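PDB 1ZU4: ftsY from Mycoplasma mycoides, which is a signal recognition particle receptor of the SRP54 type, built here as its NG domain, a helical bundle joined to a P-loop fold. Local coordinates for residues A174-V179 and M210-K215; T47-K52 and I272-K277; A32-F37 and L60-T65; T158-K163 and E291-L296; V231-D236 and A254-I259. All coordinates share one frame; numbering follows the deposited sequence.

Contact 5 is the central one: two parallel strands paired deep in the sheet of the P-loop domain. Contacts 1 and 4 belong to the same domain but lie further out. Contact 1 is partly buried and ionic, between two helices. Contact 4 is a surface contact of two loops with sparse apolar packing. Contact 3 lies far off in the helical bundle and mixes a salt bridge with aromatic stacking. Contact 2 is buried, combines apolar packing with backbone carbonyl contacts, and joins the bundle to the P-loop domain. Contacts 2 and 3 share helix 51-64. Contact 2 touches contact 5 through Ile276 and Ile235, and contact 1 touches contact 5 through Leu213 and Ala254.

Contact 1. Residues A174-V179 and M210-K215; sequences ADPASV and MAELEK
Ala177 and Lys215 mark the closest backbone approach, with their CA atoms 6.1 Å apart. Residues 174-179 enter helix 176-189, and residues 210-215 lie within helix 206-221. Asp175 is the N-cap of the first helix. Asp175 OD1 takes the amide of Ala177 N at 3.0 Å, and this donor stands above the carboxylate plane.

The same carboxylate reaches across to the second helix. Its CG is anti to the backbone N (chi1 -173°), and Asp175 OD2 receives Lys215 NZ at 2.9 Å on the syn side. Glu212 joins the pair from the same helix as Lys215. Its chain is bent at chi2 (-57°), which curls the carboxylate back toward Asp175, and the two acid planes are steeply turned against each other (78°). Asp175 OD1 lies 2.6 Å from Glu212 OE1, a spacing which suggests that one of the acids may be protonated. Lys215 NZ also pairs with Glu212 OE2 at 3.3 Å, so one ammonium serves both acids. Glu212 OE1 accepts a further, weak bond from Ala177 N.

Carbon contacts complete the interface. Pro176 CD lies 3.5 Å from Glu212 OE1. Ala177 CB makes an apolar touch with Lys215 CB at 3.8 Å. The arrangement is a salt-bridge network built on a helix N-cap, and it joins two neighbouring helices of the P-loop domain.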
# COMPACT_ATOMS: atom_id res chain seq x y z
N ALA A 174 -6.26 1.98 -27.64
CA ALA A 174 -7.66 1.54 -27.65
C ALA A 174 -8.45 2.10 -26.45
O ALA A 174 -7.84 2.48 -25.46
CB ALA A 174 -7.73 -0.01 -27.69
N ASP A 175 -9.79 2.14 -26.54
CA ASP A 175 -10.62 2.48 -25.38
C ASP A 175 -10.34 1.41 -24.32
O ASP A 175 -10.48 0.20 -24.60
CB ASP A 175 -12.10 2.49 -25.74
CG ASP A 175 -13.00 3.01 -24.60
OD1 ASP A 175 -12.57 3.01 -23.45
OD2 ASP A 175 -14.17 3.41 -24.84
N PRO A 176 -9.88 1.86 -23.13
CA PRO A 176 -9.65 0.98 -21.98
C PRO A 176 -10.83 0.05 -21.64
O PRO A 176 -10.59 -1.12 -21.29
CB PRO A 176 -9.41 1.97 -20.84
CG PRO A 176 -8.79 3.20 -21.52
CD PRO A 176 -9.54 3.27 -22.83
N ALA A 177 -12.07 0.55 -21.74
CA ALA A 177 -13.22 -0.29 -21.44
C ALA A 177 -13.32 -1.45 -22.37
O ALA A 177 -13.91 -2.45 -22.01
CB ALA A 177 -14.55 0.49 -21.45
N SER A 178 -12.78 -1.35 -23.59
CA SER A 178 -12.95 -2.50 -24.50
C SER A 178 -12.10 -3.68 -24.04
O SER A 178 -12.51 -4.82 -24.16
CB SER A 178 -12.69 -2.13 -25.96
OG SER A 178 -11.32 -1.80 -26.13
N VAL A 179 -10.94 -3.40 -23.47
CA VAL A 179 -10.11 -4.47 -22.89
C VAL A 179 -10.85 -5.11 -21.68
O VAL A 179 -10.90 -6.33 -21.53
CB VAL A 179 -8.77 -3.91 -22.42
CG1 VAL A 179 -7.89 -5.01 -21.80
CG2 VAL A 179 -8.04 -3.14 -23.60
N MET A 210 -12.19 9.46 -14.94
CA MET A 210 -13.47 9.10 -14.28
C MET A 210 -14.50 8.41 -15.19
O MET A 210 -15.12 7.40 -14.77
CB MET A 210 -14.08 10.31 -13.61
CG MET A 210 -13.17 10.79 -12.55
SD MET A 210 -13.74 12.24 -11.67
CE MET A 210 -14.90 11.57 -10.49
N ALA A 211 -14.66 8.93 -16.42
CA ALA A 211 -15.59 8.33 -17.40
C ALA A 211 -15.23 6.90 -17.73
O ALA A 211 -16.11 6.05 -17.85
CB ALA A 211 -15.68 9.18 -18.73
N GLU A 212 -13.93 6.65 -17.91
CA GLU A 212 -13.45 5.33 -18.25
C GLU A 212 -13.70 4.40 -17.07
O GLU A 212 -14.16 3.25 -17.26
CB GLU A 212 -11.94 5.40 -18.62
CG GLU A 212 -11.65 5.89 -20.07
CD GLU A 212 -12.35 5.03 -21.15
OE1 GLU A 212 -12.50 3.81 -20.97
OE2 GLU A 212 -12.75 5.56 -22.19
N LEU A 213 -13.41 4.88 -15.85
CA LEU A 213 -13.64 4.04 -14.66
C LEU A 213 -15.11 3.71 -14.55
O LEU A 213 -15.47 2.61 -14.14
CB LEU A 213 -13.19 4.77 -13.39
CG LEU A 213 -11.66 4.96 -13.18
CD1 LEU A 213 -11.39 5.71 -11.91
CD2 LEU A 213 -10.97 3.60 -13.13
N GLU A 214 -15.99 4.64 -14.91
CA GLU A 214 -17.40 4.37 -14.81
C GLU A 214 -17.84 3.39 -15.93
O GLU A 214 -18.59 2.44 -15.67
CB GLU A 214 -18.21 5.69 -14.72
CG GLU A 214 -19.71 5.50 -14.74
CD GLU A 214 -20.29 4.89 -13.48
OE1 GLU A 214 -19.60 4.91 -12.44
OE2 GLU A 214 -21.44 4.36 -13.52
N LYS A 215 -17.34 3.58 -17.15
CA LYS A 215 -17.56 2.54 -18.18
C LYS A 215 -17.16 1.16 -17.70
O LYS A 215 -17.90 0.19 -17.85
CB LYS A 215 -16.81 2.84 -19.48
CG LYS A 215 -17.47 3.79 -20.35
CD LYS A 215 -16.84 3.79 -21.73
CE LYS A 215 -15.90 4.95 -21.92
NZ LYS A 215 -15.83 5.36 -23.38

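Contact 2. Residues T47-K52 and I272-K277; sequences TDMGMK and IGLAIK
Thr47 meets the start of helix 272-280 through its backbone, Thr47 O lying 4.1 Å from Ile272 N. Its backbone is hydrogen-bonded to Gly271, just before that helix. Its hydroxyl turns back to helix 34-46, where OG1 bonds to Leu44 O. The same OG1 takes a weak bond from Met49 N.

Asp48 follows with positive phi (59°) as the chain leaves helix 34-46. Asp48 O sits 3.8 Å from Ala275 CB, and Gln241 NE2 supplies this oxygen with a hydrogen bond.

Met49 carries most of the contact. Met49 CA is 4.6 Å from Ala275 CA, so the backbone lies close on the helix. Met49 O takes a CA-H...O contact from Ala275 CA at 3.5 Å. The side chain starts with CG between the backbone N and the carbonyl carbon (chi1 58°). It then runs alongside Leu274, the two pointing the same way. The thioether end bends at chi3 (66°), and Met49 CE rests on Leu274 CD1 at 3.6 Å. Leu82 of helix 71-87 packs on both side chains.

The chain then enters helix 51-64, with Gly50 as its N-cap.

Between the two segments the contact is van der Waals packing and a CA-H...O contact that is weak by nature. The small Ala275 side chain is consistent with the close approach of the Met49 backbone. Conventional hydrogen bonds lie just outside: Gly271 holds the Thr47 backbone, Leu44 the Thr47 hydroxyl and Gln241 the Asp48 carbonyl.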
# COMPACT_ATOMS: atom_id res chain seq x y z
N THR A 47 10.83 10.83 11.67
CA THR A 47 10.26 9.66 10.98
C THR A 47 9.37 10.04 9.79
O THR A 47 8.99 9.17 8.97
CB THR A 47 9.42 8.78 11.95
OG1 THR A 47 8.13 9.37 12.16
CG2 THR A 47 10.12 8.58 13.27
N ASP A 48 9.08 11.35 9.71
CA ASP A 48 8.11 11.98 8.82
C ASP A 48 6.67 11.49 8.96
O ASP A 48 5.95 11.46 7.98
CB ASP A 48 8.54 11.91 7.35
CG ASP A 48 9.81 12.73 7.06
OD1 ASP A 48 10.22 13.61 7.85
OD2 ASP A 48 10.43 12.47 6.03
N MET A 49 6.24 11.15 10.16
CA MET A 49 4.85 10.72 10.36
C MET A 49 3.85 11.91 10.27
O MET A 49 2.67 11.71 10.07
CB MET A 49 4.66 9.98 11.67
CG MET A 49 5.09 10.81 12.94
SD MET A 49 4.62 9.94 14.41
CE MET A 49 5.65 8.48 14.39
N GLY A 50 4.35 13.14 10.42
CA GLY A 50 3.51 14.33 10.45
C GLY A 50 3.13 14.81 11.84
O GLY A 50 3.09 14.05 12.81
N MET A 51 2.80 16.08 11.94
CA MET A 51 2.50 16.69 13.21
C MET A 51 1.43 16.03 14.04
O MET A 51 1.60 15.86 15.28
CB MET A 51 2.08 18.15 13.01
CG MET A 51 3.12 18.98 12.33
SD MET A 51 2.68 20.77 12.51
CE MET A 51 1.31 20.84 11.39
N LYS A 52 0.31 15.70 13.41
CA LYS A 52 -0.83 15.19 14.13
C LYS A 52 -0.49 13.85 14.73
O LYS A 52 -0.90 13.56 15.84
CB LYS A 52 -2.08 15.07 13.24
CG LYS A 52 -2.59 16.43 12.73
CD LYS A 52 -4.08 16.39 12.37
CE LYS A 52 -4.72 17.80 12.42
NZ LYS A 52 -4.57 18.56 11.14
N ILE A 272 5.97 6.90 7.43
CA ILE A 272 5.04 7.05 6.30
C ILE A 272 3.73 6.23 6.44
O ILE A 272 2.68 6.63 5.95
CB ILE A 272 5.73 6.75 4.95
CG1 ILE A 272 4.82 7.24 3.80
CG2 ILE A 272 6.13 5.26 4.89
CD1 ILE A 272 5.30 7.06 2.44
N GLY A 273 3.77 5.08 7.11
CA GLY A 273 2.54 4.32 7.27
C GLY A 273 1.51 5.13 8.03
O GLY A 273 0.32 5.05 7.75
N LEU A 274 2.00 5.89 9.03
CA LEU A 274 1.17 6.71 9.88
C LEU A 274 0.74 7.98 9.19
O LEU A 274 -0.34 8.46 9.43
CB LEU A 274 1.89 7.05 11.18
CG LEU A 274 2.16 5.88 12.14
CD1 LEU A 274 2.93 6.40 13.38
CD2 LEU A 274 0.85 5.36 12.55
N ALA A 275 1.62 8.55 8.38
CA ALA A 275 1.29 9.70 7.57
C ALA A 275 0.13 9.32 6.65
O ALA A 275 -0.78 10.11 6.48
CB ALA A 275 2.55 10.17 6.74
N ILE A 276 0.16 8.11 6.06
CA ILE A 276 -0.91 7.65 5.18
C ILE A 276 -2.26 7.57 5.95
O ILE A 276 -3.28 8.12 5.53
CB ILE A 276 -0.54 6.28 4.50
CG1 ILE A 276 0.55 6.52 3.43
CG2 ILE A 276 -1.78 5.61 3.89
CD1 ILE A 276 1.32 5.27 3.03
N LYS A 277 -2.23 6.86 7.06
CA LYS A 277 -3.39 6.72 7.93
C LYS A 277 -3.98 8.12 8.26
O LYS A 277 -5.18 8.30 8.16
CB LYS A 277 -2.94 5.97 9.19
CG LYS A 277 -3.88 6.00 10.37
CD LYS A 277 -5.18 5.34 9.96
CE LYS A 277 -6.30 5.75 10.91
NZ LYS A 277 -5.83 5.89 12.34

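Contact 3. Residues A32-F37 and L60-T65; sequences ADDEFF and LVRKKT
Side-chain torsions bring Phe37 and Arg62 together. Phe37 has CG anti to its carbonyl carbon (chi1 -72°), which sends the ring toward helix 51-64. Arg62 has CG opposite its backbone N (chi1 165°), and bends at chi2 and chi3 fold its chain back over that ring.

The guanidinium lies nearly flat on the ring, with centres 4.4 Å apart and planes at 25°. Closer to its backbone, Arg62 CB sits over the same Phe37 ring as a CH-pi contact, 3.9 Å from the centroid. The opposite face of the Phe37 ring is covered by Phe36 CD2. Val61 CG1 touches the rim at Phe37 CE2, 3.6 Å away, and Thr65 OG1 lies in the ring plane near CZ.

Asp34 helps hold the guanidinium from its edge. Arg62 NH1 donates to Asp34 OD1 at 2.6 Å as part of a salt bridge. The bond is short but bent at the hydrogen. It meets the oxygen nearly along its C-O bond direction and keeps to the guanidinium plane. A water adds a second link at the edge. This water accepts from Arg62 NH2 at 3.0 Å and donates to Asp34 O.

Another water donates to both Ala32 O and Thr65 OG1, and so bridges the segments near the start of helix 34-46. Thr65 OG1 also donates to Val61 O at 2.7 Å.

This is interhelical packing in the helical bundle domain: a buried phenylalanine with the edge of Phe36 on one face and an aspartate-held arginine on the other.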
# COMPACT_ATOMS: atom_id res chain seq x y z
N ALA A 32 11.33 10.51 32.49
CA ALA A 32 10.28 10.74 31.49
C ALA A 32 9.49 12.01 31.84
O ALA A 32 8.32 11.95 32.17
CB ALA A 32 9.32 9.53 31.42
N ASP A 33 10.16 13.14 31.78
CA ASP A 33 9.59 14.42 32.17
C ASP A 33 9.24 15.24 30.92
O ASP A 33 9.50 14.81 29.80
CB ASP A 33 10.57 15.17 33.10
CG ASP A 33 11.97 15.38 32.46
OD1 ASP A 33 12.15 15.33 31.21
OD2 ASP A 33 12.92 15.66 33.22
N ASP A 34 8.67 16.43 31.10
CA ASP A 34 8.34 17.28 29.94
C ASP A 34 9.50 17.50 28.98
O ASP A 34 9.34 17.34 27.76
CB ASP A 34 7.71 18.60 30.39
CG ASP A 34 6.36 18.40 31.08
OD1 ASP A 34 5.69 17.35 30.84
OD2 ASP A 34 5.96 19.26 31.88
N GLU A 35 10.69 17.83 29.49
CA GLU A 35 11.83 17.99 28.60
C GLU A 35 12.11 16.71 27.78
O GLU A 35 12.48 16.80 26.61
CB GLU A 35 13.08 18.40 29.38
CG GLU A 35 14.03 19.21 28.55
CD GLU A 35 15.20 19.71 29.37
OE1 GLU A 35 14.97 20.43 30.36
OE2 GLU A 35 16.35 19.37 29.01
N PHE A 36 11.92 15.53 28.40
CA PHE A 36 12.08 14.27 27.67
C PHE A 36 11.07 14.15 26.52
O PHE A 36 11.43 13.71 25.42
CB PHE A 36 11.98 13.04 28.58
CG PHE A 36 11.72 11.77 27.84
CD1 PHE A 36 12.75 11.17 27.09
CD2 PHE A 36 10.43 11.22 27.79
CE1 PHE A 36 12.51 10.00 26.36
CE2 PHE A 36 10.18 10.05 27.07
CZ PHE A 36 11.22 9.45 26.33
N PHE A 37 9.80 14.50 26.80
CA PHE A 37 8.80 14.46 25.75
C PHE A 37 9.09 15.42 24.59
O PHE A 37 8.81 15.10 23.47
CB PHE A 37 7.36 14.49 26.29
CG PHE A 37 6.96 13.20 26.95
CD1 PHE A 37 7.02 13.06 28.34
CD2 PHE A 37 6.61 12.10 26.18
CE1 PHE A 37 6.69 11.86 28.94
CE2 PHE A 37 6.26 10.89 26.79
CZ PHE A 37 6.31 10.77 28.16
N LEU A 60 -0.03 9.32 23.84
CA LEU A 60 -0.09 7.91 24.23
C LEU A 60 1.08 7.41 25.09
O LEU A 60 0.87 6.75 26.10
CB LEU A 60 -0.26 7.05 22.99
CG LEU A 60 -1.70 7.00 22.46
CD1 LEU A 60 -1.69 6.40 21.06
CD2 LEU A 60 -2.65 6.26 23.45
N VAL A 61 2.32 7.69 24.67
CA VAL A 61 3.51 7.33 25.46
C VAL A 61 3.43 8.05 26.84
O VAL A 61 3.63 7.44 27.89
CB VAL A 61 4.82 7.72 24.78
CG1 VAL A 61 6.01 7.49 25.74
CG2 VAL A 61 5.05 6.90 23.48
N ARG A 62 3.05 9.32 26.84
CA ARG A 62 2.95 10.08 28.08
C ARG A 62 1.87 9.48 28.99
O ARG A 62 2.04 9.42 30.20
CB ARG A 62 2.73 11.57 27.75
CG ARG A 62 2.25 12.33 28.96
CD ARG A 62 2.72 13.75 29.06
NE ARG A 62 3.17 14.50 27.88
CZ ARG A 62 4.05 15.50 28.02
NH1 ARG A 62 4.53 15.73 29.23
NH2 ARG A 62 4.46 16.24 27.00
N LYS A 63 0.80 8.97 28.40
CA LYS A 63 -0.26 8.35 29.18
C LYS A 63 0.13 7.02 29.83
O LYS A 63 -0.27 6.73 30.95
CB LYS A 63 -1.48 8.12 28.29
CG LYS A 63 -2.72 7.85 29.11
CD LYS A 63 -3.90 8.59 28.50
CE LYS A 63 -4.53 7.73 27.44
NZ LYS A 63 -5.09 6.50 28.09
N LYS A 64 0.92 6.23 29.10
CA LYS A 64 1.36 4.89 29.51
C LYS A 64 2.50 4.91 30.53
O LYS A 64 2.88 3.88 31.11
CB LYS A 64 1.82 4.14 28.25
CG LYS A 64 0.68 3.73 27.36
CD LYS A 64 1.08 3.40 25.94
CE LYS A 64 -0.15 3.52 25.02
NZ LYS A 64 -1.12 2.38 25.22
N THR A 65 3.11 6.06 30.76
CA THR A 65 4.39 6.00 31.45
C THR A 65 4.44 6.95 32.65
O THR A 65 3.62 7.81 32.76
CB THR A 65 5.56 6.38 30.51
OG1 THR A 65 5.31 7.64 29.93
CG2 THR A 65 5.75 5.37 29.35
O HOH W 1 5.95 9.96 31.96
O HOH W 2 6.75 18.25 27.12

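Contact 4. Residues T158-K163 and E291-L296; sequences TRLNNK and EKVDDL
Leu160 and Val293 supply the apolar packing of the contact. Leu160 CD2 meets Val293 CG2 at 3.9 Å, and the two side chains come together at a slant. Val293 holds CG2 anti to its backbone N, with CG1 in the tight place between N and the carbonyl carbon (chi1 72°). Val293 CG1 thereby rests 3.9 Å from Arg159 O.

The polar approach across the contact is long. The Arg159 chain bends at chi3 and brings NH2 to 3.6 Å from Glu291 O. The guanidinium also makes a cation-pi contact with Trp155.

Polar bonds within residues 291-296 shape the second loop. A type I turn runs from Lys292 to Asp295, closed by Asp295 N on Lys292 O at 2.9 Å. The side chain of Asp295 accepts from Lys292 N through OD2 at 3.0 Å. Lys292 NZ and Glu291 OE2 form a salt bridge of 2.8 Å at the surface.

Residues 158-163 link helix 146-156 to strand 164-167, an outermost strand of the sheet. Residues 291-296 lead from strand 284-288 into strand 296-298, the outermost strand at the other end. Helix 118-131 lies by both loops: Asn127 packs on Leu160, and Lys124 bonds to Lys292 O.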
# COMPACT_ATOMS: atom_id res chain seq x y z
N THR A 158 8.06 -14.99 -18.20
CA THR A 158 9.37 -14.70 -17.64
C THR A 158 9.36 -14.90 -16.12
O THR A 158 10.34 -15.41 -15.57
CB THR A 158 9.95 -13.31 -18.10
OG1 THR A 158 11.31 -13.46 -18.52
CG2 THR A 158 9.89 -12.25 -17.00
N ARG A 159 8.27 -14.54 -15.44
CA ARG A 159 8.25 -14.55 -13.96
C ARG A 159 6.97 -15.02 -13.28
O ARG A 159 7.00 -15.38 -12.11
CB ARG A 159 8.67 -13.18 -13.40
CG ARG A 159 10.14 -12.86 -13.61
CD ARG A 159 10.40 -11.36 -13.62
NE ARG A 159 11.03 -10.93 -12.37
CZ ARG A 159 11.58 -9.74 -12.17
NH1 ARG A 159 11.59 -8.81 -13.14
NH2 ARG A 159 12.12 -9.48 -10.99
N LEU A 160 5.85 -15.01 -13.98
CA LEU A 160 4.57 -15.29 -13.35
C LEU A 160 4.17 -16.76 -13.43
O LEU A 160 4.43 -17.44 -14.41
CB LEU A 160 3.45 -14.43 -13.95
CG LEU A 160 3.41 -12.91 -13.70
CD1 LEU A 160 2.22 -12.30 -14.40
CD2 LEU A 160 3.32 -12.62 -12.22
N ASN A 161 3.53 -17.23 -12.37
CA ASN A 161 2.88 -18.54 -12.33
C ASN A 161 2.01 -18.85 -13.57
O ASN A 161 1.43 -17.96 -14.18
CB ASN A 161 2.05 -18.56 -11.06
CG ASN A 161 1.71 -19.95 -10.62
OD1 ASN A 161 2.48 -20.59 -9.89
ND2 ASN A 161 0.54 -20.44 -11.06
N ASN A 162 1.91 -20.13 -13.94
CA ASN A 162 1.15 -20.53 -15.14
C ASN A 162 -0.37 -20.26 -15.06
O ASN A 162 -1.07 -20.29 -16.08
CB ASN A 162 1.42 -22.01 -15.51
CG ASN A 162 2.88 -22.27 -15.94
OD1 ASN A 162 3.50 -21.46 -16.66
ND2 ASN A 162 3.43 -23.42 -15.53
N LYS A 163 -0.85 -19.99 -13.84
CA LYS A 163 -2.28 -19.73 -13.57
C LYS A 163 -2.68 -18.27 -13.73
O LYS A 163 -3.79 -17.89 -13.33
CB LYS A 163 -2.69 -20.22 -12.18
CG LYS A 163 -2.85 -21.74 -12.08
CD LYS A 163 -3.49 -22.15 -10.76
CE LYS A 163 -2.47 -22.69 -9.78
NZ LYS A 163 -1.46 -21.66 -9.43
N GLU A 291 12.22 -6.25 -4.88
CA GLU A 291 12.11 -6.21 -6.32
C GLU A 291 11.67 -7.55 -6.94
O GLU A 291 11.28 -7.57 -8.10
CB GLU A 291 13.44 -5.76 -6.93
CG GLU A 291 14.57 -6.73 -6.62
CD GLU A 291 15.83 -6.47 -7.41
OE1 GLU A 291 16.37 -5.34 -7.31
OE2 GLU A 291 16.28 -7.41 -8.12
N LYS A 292 11.75 -8.67 -6.21
CA LYS A 292 11.32 -9.97 -6.77
C LYS A 292 9.80 -10.09 -6.87
O LYS A 292 9.04 -9.44 -6.14
CB LYS A 292 11.86 -11.15 -5.96
CG LYS A 292 13.35 -11.08 -5.61
CD LYS A 292 14.22 -11.34 -6.82
CE LYS A 292 15.66 -11.03 -6.50
NZ LYS A 292 15.87 -9.54 -6.42
N VAL A 293 9.36 -10.97 -7.76
CA VAL A 293 7.94 -11.10 -8.04
C VAL A 293 7.10 -11.48 -6.81
O VAL A 293 5.90 -11.21 -6.75
CB VAL A 293 7.69 -12.07 -9.21
CG1 VAL A 293 7.98 -13.52 -8.78
CG2 VAL A 293 6.29 -11.86 -9.80
N ASP A 294 7.74 -12.11 -5.82
CA ASP A 294 7.06 -12.58 -4.62
C ASP A 294 7.27 -11.63 -3.43
O ASP A 294 6.89 -11.94 -2.31
CB ASP A 294 7.45 -14.03 -4.28
CG ASP A 294 8.95 -14.28 -4.34
OD1 ASP A 294 9.63 -13.74 -5.24
OD2 ASP A 294 9.45 -15.03 -3.48
N ASP A 295 7.84 -10.45 -3.69
CA ASP A 295 8.10 -9.50 -2.59
C ASP A 295 6.89 -8.59 -2.31
O ASP A 295 6.99 -7.37 -2.41
CB ASP A 295 9.39 -8.69 -2.85
CG ASP A 295 10.65 -9.54 -2.69
OD1 ASP A 295 10.61 -10.54 -1.95
OD2 ASP A 295 11.70 -9.18 -3.30
N LEU A 296 5.76 -9.21 -2.02
CA LEU A 296 4.51 -8.52 -1.74
C LEU A 296 3.80 -9.30 -0.66
O LEU A 296 3.64 -10.53 -0.77
CB LEU A 296 3.63 -8.47 -2.97
CG LEU A 296 2.60 -7.35 -2.90
CD1 LEU A 296 3.22 -5.96 -3.19
CD2 LEU A 296 1.45 -7.70 -3.83

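Contact 5. Residues V231-D236 and A254-I259; sequences VLLVID and ADVSGI
Leu233 and Ile259 form the tight side of the contact. They lie side by side, pointing the same way, and Ile259 CD1 sits 3.6 Å from Leu233 CB. With chi1 -58° and chi2 -54°, the Ile259 chain folds so that CD1 lies on Leu233. The other branch, Ile259 CG2, meets Ile235 CD1 at 3.6 Å. Val256 CG1 also packs on Leu233 CB, at 3.7 Å. Ala247 and Phe250 of helix 241-250 cover Leu233.

The backbones run parallel, with Leu232 paired to Gly258 and Leu233 to Ile259. Leu233 N donates to Gly258 O at 3.0 Å. Leu232 CD2 lies against the backbone of Gly258. The two strands and helix 241-250 make a beta-alpha-beta crossover in the mostly parallel central sheet of the P-loop domain. Strand 106-111 flanks strand 230-236 on its other side.

Toward Val231 the pairing becomes less regular. Val231 O accepts from Ser257 N at 2.9 Å, and only weakly from Gly258 N. Val231 N gives an almost straight bond (166°) to Ser257 OG at 2.9 Å. That hydroxyl also bonds to Glu230. At this end the Asp255 side chain starts away from the strand and is exposed, while Asp255 O stays 3.3 Å from Val231 CB.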
# COMPACT_ATOMS: atom_id res chain seq x y z
N VAL A 231 -10.37 -1.27 -5.08
CA VAL A 231 -9.79 -0.26 -5.95
C VAL A 231 -8.52 0.16 -5.21
O VAL A 231 -8.58 0.85 -4.18
CB VAL A 231 -10.79 0.96 -6.18
CG1 VAL A 231 -10.18 2.02 -7.10
CG2 VAL A 231 -12.11 0.48 -6.78
N LEU A 232 -7.37 -0.29 -5.71
CA LEU A 232 -6.17 -0.21 -4.93
C LEU A 232 -5.21 0.84 -5.50
O LEU A 232 -4.78 0.78 -6.64
CB LEU A 232 -5.51 -1.60 -4.78
CG LEU A 232 -6.36 -2.69 -4.07
CD1 LEU A 232 -5.75 -4.06 -4.27
CD2 LEU A 232 -6.55 -2.42 -2.57
N LEU A 233 -4.93 1.83 -4.66
CA LEU A 233 -3.98 2.90 -4.98
C LEU A 233 -2.51 2.59 -4.61
O LEU A 233 -2.23 2.17 -3.50
CB LEU A 233 -4.46 4.18 -4.28
CG LEU A 233 -3.69 5.49 -4.49
CD1 LEU A 233 -3.72 5.82 -5.94
CD2 LEU A 233 -4.28 6.66 -3.62
N VAL A 234 -1.57 2.82 -5.51
CA VAL A 234 -0.17 2.50 -5.25
C VAL A 234 0.52 3.76 -4.75
O VAL A 234 0.45 4.83 -5.36
CB VAL A 234 0.57 1.91 -6.49
CG1 VAL A 234 2.05 1.70 -6.20
CG2 VAL A 234 -0.03 0.57 -6.89
N ILE A 235 1.16 3.64 -3.61
CA ILE A 235 1.98 4.73 -3.16
C ILE A 235 3.36 4.18 -3.06
O ILE A 235 3.57 3.19 -2.36
CB ILE A 235 1.54 5.24 -1.77
CG1 ILE A 235 0.09 5.77 -1.83
CG2 ILE A 235 2.49 6.31 -1.31
CD1 ILE A 235 -0.49 6.17 -0.47
N ASP A 236 4.29 4.85 -3.72
CA ASP A 236 5.76 4.67 -3.54
C ASP A 236 6.34 5.27 -2.24
O ASP A 236 6.54 6.52 -2.12
CB ASP A 236 6.47 5.31 -4.76
CG ASP A 236 7.95 5.00 -4.83
OD1 ASP A 236 8.62 4.64 -3.83
OD2 ASP A 236 8.48 5.14 -5.95
N ALA A 254 -11.02 8.64 -7.85
CA ALA A 254 -11.39 7.24 -7.79
C ALA A 254 -11.81 6.96 -6.38
O ALA A 254 -11.30 7.59 -5.43
CB ALA A 254 -10.21 6.35 -8.22
N ASP A 255 -12.76 6.06 -6.24
CA ASP A 255 -13.21 5.65 -4.93
C ASP A 255 -12.33 4.49 -4.45
O ASP A 255 -12.63 3.31 -4.69
CB ASP A 255 -14.71 5.33 -4.93
CG ASP A 255 -15.58 6.59 -5.18
OD1 ASP A 255 -15.48 7.59 -4.44
OD2 ASP A 255 -16.40 6.56 -6.13
N VAL A 256 -11.25 4.87 -3.77
CA VAL A 256 -10.13 4.00 -3.44
C VAL A 256 -10.55 3.24 -2.19
O VAL A 256 -11.09 3.86 -1.27
CB VAL A 256 -8.85 4.86 -3.14
CG1 VAL A 256 -7.68 3.99 -2.55
CG2 VAL A 256 -8.37 5.66 -4.42
N SER A 257 -10.35 1.92 -2.17
CA SER A 257 -10.76 1.09 -0.99
C SER A 257 -9.56 0.70 -0.18
O SER A 257 -9.72 0.30 0.97
CB SER A 257 -11.49 -0.22 -1.42
OG SER A 257 -10.62 -1.02 -2.24
N GLY A 258 -8.34 0.84 -0.74
CA GLY A 258 -7.15 0.48 -0.03
C GLY A 258 -5.89 0.91 -0.75
O GLY A 258 -5.92 1.39 -1.89
N ILE A 259 -4.77 0.72 -0.09
CA ILE A 259 -3.45 1.17 -0.55
C ILE A 259 -2.46 -0.02 -0.64
O ILE A 259 -2.44 -0.92 0.21
CB ILE A 259 -2.84 2.25 0.42
CG1 ILE A 259 -3.74 3.51 0.58
CG2 ILE A 259 -1.42 2.69 0.02
CD1 ILE A 259 -4.13 4.18 -0.66